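Local coordinates for uncharacterized protein MG027 (Mycoplasma genitalium, PDB 1Q8C), which is of unknown function but adopts an all-helical fold resembling that of NusB proteins, which act in transcription antitermination, at residues Ala36-Ile39 / Gln40-Leu44; Glu76-Gln79 / Leu80-Leu84. All blocks are in the same frame, centred on the assembly; numbering follows the deposited sequence.

In the fold
Both contacts are local, each between residues about one helical turn apart, and both belong to the NusB-like part of the protein. Contact 1 occupies most of helix 36-45; contact 2 takes in the C-terminal end of the next helix, 55-81, and the chain just beyond it. Their centres are 31 Å apart, on opposite sides of the chain's centre, and their nearest atoms remain about 17 Å from each other. Helix 55-81 connects them: its Ser65 bonds Gln40 of contact 1, while its last turn belongs to contact 2. A sodium ion lies about 4 Å from the Gln40 side chain; no active site is known.

Contact 1. Residues Ala36-Ile39 / Gln40-Leu44; sequences AEVI and QADFL
Ala36 and Gln40 meet on the inner side of helix 36-45, where the Gln40 side chain runs back along the preceding turn. With CG beside its own backbone N (chi1 -62°) and the chain extended beyond it, Gln40 passes the carbonyl of Ala36, its CG lying 3.2 Å from Ala36 O, and its amide nitrogen NE2 comes within 4.0 Å of Ala36 CB. That oxygen also receives the nearly straight helical bond from Gln40 N (3.1 Å, 175° at the hydrogen). The amide NE2 is bonded to Ser65 on helix 55-81, the helix against which Ala36 packs too. Ile39 and Phe43, joined by the bond from Phe43 N to Ile39 O (2.9 Å), complete this close-packed side: both side chains are buried against Phe24 of helix 14-28, and the two phenylalanine rings meet with their planes inclined by about 55°.

The outer side is looser. Glu37 and Ala41 are exposed there, tied through the backbone from Ala41 N to Glu37 O (2.8 Å). The Val38 and Asp42 side chains run alongside each other, Val38 CG1 being 3.8 Å from Asp42 OD1. The same carboxylate oxygen sits 3.0 Å from Val38 O, a juxtaposition of two acceptors, while OD2 makes a salt bridge with Lys34 just before the helix. A hydrogen bond from the Gln40 amide and aromatic contacts thus join the inner face to two helices; the outer is mixed, apolar and acidic, and Lys34 probably offsets the cost of holding the Asp42 carboxylate beside a carbonyl oxygen.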
ATOM      1  N   ALA A  36      -5.632  -4.196 -15.241  1.00 43.09           N
ATOM      2  CA  ALA A  36      -5.396  -2.844 -14.721  1.00 43.21           C
ATOM      3  C   ALA A  36      -6.579  -1.891 -14.849  1.00 43.08           C
ATOM      4  O   ALA A  36      -6.946  -1.218 -13.874  1.00 42.46           O
ATOM      5  CB  ALA A  36      -4.139  -2.220 -15.385  1.00 43.54           C
ATOM      6  N   GLU A  37      -7.187  -1.820 -16.034  1.00 42.78           N
ATOM      7  CA  GLU A  37      -8.292  -0.885 -16.217  1.00 43.53           C
ATOM      8  C   GLU A  37      -9.536  -1.336 -15.448  1.00 43.37           C
ATOM      9  O   GLU A  37     -10.296  -0.518 -14.970  1.00 43.48           O
ATOM     10  CB  GLU A  37      -8.584  -0.658 -17.698  1.00 43.79           C
ATOM     11  CG  GLU A  37      -7.491   0.201 -18.339  1.00 45.57           C
ATOM     12  CD  GLU A  37      -7.890   0.741 -19.708  1.00 47.74           C
ATOM     13  OE1 GLU A  37      -7.795  -0.025 -20.703  1.00 48.47           O
ATOM     14  OE2 GLU A  37      -8.304   1.929 -19.775  1.00 49.59           O
ATOM     15  N   VAL A  38      -9.691  -2.641 -15.276  1.00 43.30           N
ATOM     16  CA  VAL A  38     -10.765  -3.185 -14.463  1.00 42.83           C
ATOM     17  C   VAL A  38     -10.657  -2.717 -12.997  1.00 42.76           C
ATOM     18  O   VAL A  38     -11.653  -2.304 -12.433  1.00 42.11           O
ATOM     19  CB  VAL A  38     -10.827  -4.728 -14.595  1.00 42.98           C
ATOM     20  CG1 VAL A  38     -11.746  -5.348 -13.549  1.00 42.67           C
ATOM     21  CG2 VAL A  38     -11.292  -5.093 -16.020  1.00 42.54           C
ATOM     22  N   ILE A  39      -9.460  -2.745 -12.408  1.00 42.93           N
ATOM     23  CA  ILE A  39      -9.263  -2.310 -11.028  1.00 43.24           C
ATOM     24  C   ILE A  39      -9.561  -0.816 -10.888  1.00 43.65           C
ATOM     25  O   ILE A  39     -10.231  -0.387  -9.935  1.00 43.74           O
ATOM     26  CB  ILE A  39      -7.826  -2.566 -10.567  1.00 43.40           C
ATOM     27  CG1 ILE A  39      -7.518  -4.066 -10.478  1.00 43.14           C
ATOM     28  CG2 ILE A  39      -7.634  -1.975  -9.182  1.00 43.92           C
ATOM     29  CD1 ILE A  39      -5.999  -4.384 -10.568  1.00 42.02           C
ATOM     30  N   GLN A  40      -9.027  -0.037 -11.834  1.00 43.69           N
ATOM     31  CA  GLN A  40      -9.301   1.392 -11.941  1.00 43.80           C
ATOM     32  C   GLN A  40     -10.814   1.656 -12.037  1.00 44.11           C
ATOM     33  O   GLN A  40     -11.295   2.530 -11.351  1.00 45.08           O
ATOM     34  CB  GLN A  40      -8.542   2.011 -13.129  1.00 43.77           C
ATOM     35  CG  GLN A  40      -6.993   1.910 -13.016  1.00 43.36           C
ATOM     36  CD  GLN A  40      -6.248   2.325 -14.288  1.00 43.85           C
ATOM     37  OE1 GLN A  40      -6.615   3.310 -14.926  1.00 45.26           O
ATOM     38  NE2 GLN A  40      -5.202   1.577 -14.649  1.00 41.95           N
ATOM     39  N   ALA A  41     -11.567   0.919 -12.864  1.00 44.52           N
ATOM     40  CA  ALA A  41     -13.040   1.070 -12.913  1.00 44.12           C
ATOM     41  C   ALA A  41     -13.760   0.550 -11.652  1.00 44.06           C
ATOM     42  O   ALA A  41     -14.787   1.120 -11.260  1.00 43.84           O
ATOM     43  CB  ALA A  41     -13.622   0.424 -14.142  1.00 44.44           C
ATOM     44  N   ASP A  42     -13.229  -0.503 -11.014  1.00 43.68           N
ATOM     45  CA  ASP A  42     -13.760  -1.021  -9.734  1.00 43.71           C
ATOM     46  C   ASP A  42     -13.634   0.065  -8.638  1.00 43.46           C
ATOM     47  O   ASP A  42     -14.511   0.206  -7.793  1.00 43.35           O
ATOM     48  CB  ASP A  42     -12.970  -2.267  -9.251  1.00 43.44           C
ATOM     49  CG  ASP A  42     -13.283  -3.551 -10.046  1.00 43.89           C
ATOM     50  OD1 ASP A  42     -13.994  -3.512 -11.068  1.00 43.78           O
ATOM     51  OD2 ASP A  42     -12.844  -4.657  -9.683  1.00 44.46           O
ATOM     52  N   PHE A  43     -12.523   0.800  -8.664  1.00 43.45           N
ATOM     53  CA  PHE A  43     -12.282   1.920  -7.748  1.00 43.90           C
ATOM     54  C   PHE A  43     -13.339   2.987  -7.880  1.00 44.03           C
ATOM     55  O   PHE A  43     -13.756   3.531  -6.882  1.00 44.97           O
ATOM     56  CB  PHE A  43     -10.910   2.576  -7.966  1.00 43.96           C
ATOM     57  CG  PHE A  43     -10.428   3.425  -6.780  1.00 44.08           C
ATOM     58  CD1 PHE A  43     -10.472   2.925  -5.476  1.00 43.80           C
ATOM     59  CD2 PHE A  43      -9.896   4.690  -6.989  1.00 43.48           C
ATOM     60  CE1 PHE A  43     -10.002   3.681  -4.407  1.00 43.59           C
ATOM     61  CE2 PHE A  43      -9.419   5.453  -5.926  1.00 43.62           C
ATOM     62  CZ  PHE A  43      -9.460   4.947  -4.634  1.00 43.69           C
ATOM     63  N   LEU A  44     -13.783   3.290  -9.096  1.00 44.08           N
ATOM     64  CA  LEU A  44     -14.888   4.216  -9.263  1.00 44.07           C
ATOM     65  C   LEU A  44     -16.189   3.742  -8.602  1.00 44.07           C
ATOM     66  O   LEU A  44     -16.884   4.563  -7.989  1.00 44.23           O
ATOM     67  CB  LEU A  44     -15.171   4.505 -10.733  1.00 44.30           C
ATOM     68  CG  LEU A  44     -14.027   5.016 -11.607  1.00 45.09           C
ATOM     69  CD1 LEU A  44     -14.610   5.580 -12.885  1.00 44.95           C
ATOM     70  CD2 LEU A  44     -13.172   6.052 -10.877  1.00 46.54           C
TER

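Contact 2. Residues Glu76-Gln79 / Leu80-Leu84; sequences EEQQ and LKNQL
The side chains of Gln78 and Asn82 are set roughly perpendicular at the C-terminal end of helix 55-81, their amide planes 63° apart. The Gln78 chain sets out with CG anti to the backbone N and then bends at its second torsion (chi2 39°), which carries NE2 to 3.7 Å from Asn82 OD1, a distance of loose contact. Asn82 brings its amide up to the oxygen end of the Gln78 carbonyl, where its OD1 lies 3.1 Å from Gln78 O, an unfavourable approach of two acceptors. Lys81 takes a different course: its CB rests 3.1 Å from Glu77 O, and its extended chain slants past the Gln78 amide before leading away from the preceding turn. Leu80 turns back toward Glu77, its CD2 lying 3.7 Å from Glu77 CA and its CG close to Glu77 O, so a branched aliphatic end covers part of an otherwise polar turn.

The backbone bonding is irregular here. Lys81 N bonds Glu77 O (3.0 Å), whereas Leu80 N is 3.6 Å from Glu76 O. Asn82 N divides itself between Gln79 O (2.9 Å, 134° at the hydrogen) and a weak bond to Gln78 O. Asn82 then leaves helical geometry and forms the centre of an inverse gamma turn, closed by a weak bond from Gln83 N to Lys81 O. Gln78 and Asn82 both touch Leu146 near the C-terminus. The last carbonyls are thus satisfied in part by one shared N-H; a weak bond from Ile98 N to Gln79 OE1 adds an outside tie, and the crossed amides probably add little.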
ATOM      1  N   GLU A  76       7.544 -10.207  -1.691  1.00 44.88           N
ATOM      2  CA  GLU A  76       7.931 -11.617  -1.578  1.00 44.95           C
ATOM      3  C   GLU A  76       9.407 -11.788  -1.203  1.00 44.95           C
ATOM      4  O   GLU A  76       9.742 -12.490  -0.239  1.00 45.36           O
ATOM      5  CB  GLU A  76       7.656 -12.347  -2.910  1.00 45.10           C
ATOM      6  CG  GLU A  76       7.267 -13.827  -2.802  1.00 45.77           C
ATOM      7  CD  GLU A  76       7.274 -14.558  -4.158  1.00 46.74           C
ATOM      8  OE1 GLU A  76       7.518 -15.817  -4.180  1.00 46.37           O
ATOM      9  OE2 GLU A  76       7.029 -13.882  -5.205  1.00 47.20           O
ATOM     10  N   GLU A  77      10.285 -11.125  -1.953  1.00 44.84           N
ATOM     11  CA  GLU A  77      11.732 -11.343  -1.834  1.00 44.64           C
ATOM     12  C   GLU A  77      12.445 -10.504  -0.765  1.00 44.48           C
ATOM     13  O   GLU A  77      13.571 -10.827  -0.376  1.00 44.27           O
ATOM     14  CB  GLU A  77      12.408 -11.095  -3.186  1.00 44.72           C
ATOM     15  CG  GLU A  77      11.768 -11.837  -4.362  1.00 44.81           C
ATOM     16  CD  GLU A  77      12.263 -11.323  -5.703  1.00 45.21           C
ATOM     17  OE1 GLU A  77      12.266 -10.078  -5.899  1.00 43.85           O
ATOM     18  OE2 GLU A  77      12.660 -12.164  -6.552  1.00 46.10           O
ATOM     19  N   GLN A  78      11.821  -9.419  -0.314  1.00 44.26           N
ATOM     20  CA  GLN A  78      12.428  -8.597   0.718  1.00 44.30           C
ATOM     21  C   GLN A  78      12.275  -9.278   2.066  1.00 44.49           C
ATOM     22  O   GLN A  78      13.242  -9.377   2.837  1.00 44.21           O
ATOM     23  CB  GLN A  78      11.823  -7.196   0.753  1.00 44.38           C
ATOM     24  CG  GLN A  78      12.765  -6.145   1.301  1.00 44.25           C
ATOM     25  CD  GLN A  78      14.191  -6.357   0.842  1.00 44.59           C
ATOM     26  OE1 GLN A  78      14.452  -6.511  -0.356  1.00 45.57           O
ATOM     27  NE2 GLN A  78      15.116  -6.393   1.790  1.00 44.15           N
ATOM     28  N   GLN A  79      11.061  -9.762   2.335  1.00 44.52           N
ATOM     29  CA  GLN A  79      10.797 -10.564   3.524  1.00 44.72           C
ATOM     30  C   GLN A  79      11.838 -11.665   3.644  1.00 44.49           C
ATOM     31  O   GLN A  79      12.509 -11.756   4.667  1.00 45.05           O
ATOM     32  CB  GLN A  79       9.413 -11.200   3.460  1.00 44.64           C
ATOM     33  CG  GLN A  79       8.276 -10.237   3.622  1.00 45.37           C
ATOM     34  CD  GLN A  79       6.970 -10.965   3.842  1.00 46.34           C
ATOM     35  OE1 GLN A  79       6.712 -11.468   4.949  1.00 46.54           O
ATOM     36  NE2 GLN A  79       6.155 -11.057   2.787  1.00 45.20           N
ATOM     37  N   LEU A  80      11.973 -12.489   2.600  1.00 44.37           N
ATOM     38  CA  LEU A  80      12.957 -13.586   2.598  1.00 44.45           C
ATOM     39  C   LEU A  80      14.366 -13.072   2.873  1.00 44.40           C
ATOM     40  O   LEU A  80      15.091 -13.624   3.707  1.00 44.39           O
ATOM     41  CB  LEU A  80      12.935 -14.370   1.269  1.00 44.38           C
ATOM     42  CG  LEU A  80      13.920 -13.998   0.147  1.00 44.35           C
ATOM     43  CD1 LEU A  80      15.339 -14.514   0.408  1.00 44.16           C
ATOM     44  CD2 LEU A  80      13.440 -14.535  -1.182  1.00 44.52           C
ATOM     45  N   LYS A  81      14.732 -12.001   2.166  1.00 44.42           N
ATOM     46  CA  LYS A  81      16.056 -11.402   2.262  1.00 44.44           C
ATOM     47  C   LYS A  81      16.328 -10.876   3.677  1.00 44.62           C
ATOM     48  O   LYS A  81      17.488 -10.617   4.048  1.00 44.65           O
ATOM     49  CB  LYS A  81      16.191 -10.297   1.216  1.00 44.42           C
ATOM     50  CG  LYS A  81      17.570  -9.702   1.096  1.00 44.37           C
ATOM     51  CD  LYS A  81      17.789  -9.094  -0.285  1.00 44.45           C
ATOM     52  CE  LYS A  81      19.272  -8.980  -0.600  1.00 44.62           C
ATOM     53  NZ  LYS A  81      19.496  -8.529  -2.002  1.00 45.01           N
ATOM     54  N   ASN A  82      15.257 -10.738   4.465  1.00 44.61           N
ATOM     55  CA  ASN A  82      15.379 -10.480   5.895  1.00 44.74           C
ATOM     56  C   ASN A  82      15.674 -11.827   6.590  1.00 44.80           C
ATOM     57  O   ASN A  82      14.752 -12.536   7.024  1.00 44.94           O
ATOM     58  CB  ASN A  82      14.101  -9.830   6.456  1.00 44.80           C
ATOM     59  CG  ASN A  82      13.733  -8.522   5.746  1.00 44.95           C
ATOM     60  OD1 ASN A  82      14.580  -7.875   5.130  1.00 45.82           O
ATOM     61  ND2 ASN A  82      12.459  -8.132   5.838  1.00 44.82           N
ATOM     62  N   GLN A  83      16.962 -12.183   6.644  1.00 44.81           N
ATOM     63  CA  GLN A  83      17.443 -13.433   7.262  1.00 44.85           C
ATOM     64  C   GLN A  83      18.759 -13.190   8.003  1.00 44.93           C
ATOM     65  O   GLN A  83      19.735 -13.922   7.815  1.00 44.91           O
ATOM     66  CB  GLN A  83      17.631 -14.535   6.207  1.00 44.77           C
ATOM     67  CG  GLN A  83      16.379 -15.365   5.949  1.00 44.84           C
ATOM     68  CD  GLN A  83      16.490 -16.214   4.696  1.00 44.65           C
ATOM     69  OE1 GLN A  83      17.600 -16.632   4.315  1.00 45.42           O
ATOM     70  NE2 GLN A  83      15.346 -16.476   4.054  1.00 44.32           N
ATOM     71  N   LEU A  84      18.755 -12.168   8.861  1.00 45.12           N
ATOM     72  CA  LEU A  84      19.963 -11.662   9.522  1.00 45.14           C
ATOM     73  C   LEU A  84      20.432 -12.486  10.712  1.00 45.35           C
ATOM     74  O   LEU A  84      19.699 -13.344  11.212  1.00 45.66           O
ATOM     75  CB  LEU A  84      19.740 -10.221   9.984  1.00 45.15           C
ATOM     76  CG  LEU A  84      19.068  -9.299   8.966  1.00 44.99           C
ATOM     77  CD1 LEU A  84      18.785  -7.929   9.584  1.00 45.38           C
ATOM     78  CD2 LEU A  84      19.925  -9.176   7.707  1.00 44.78           C
TER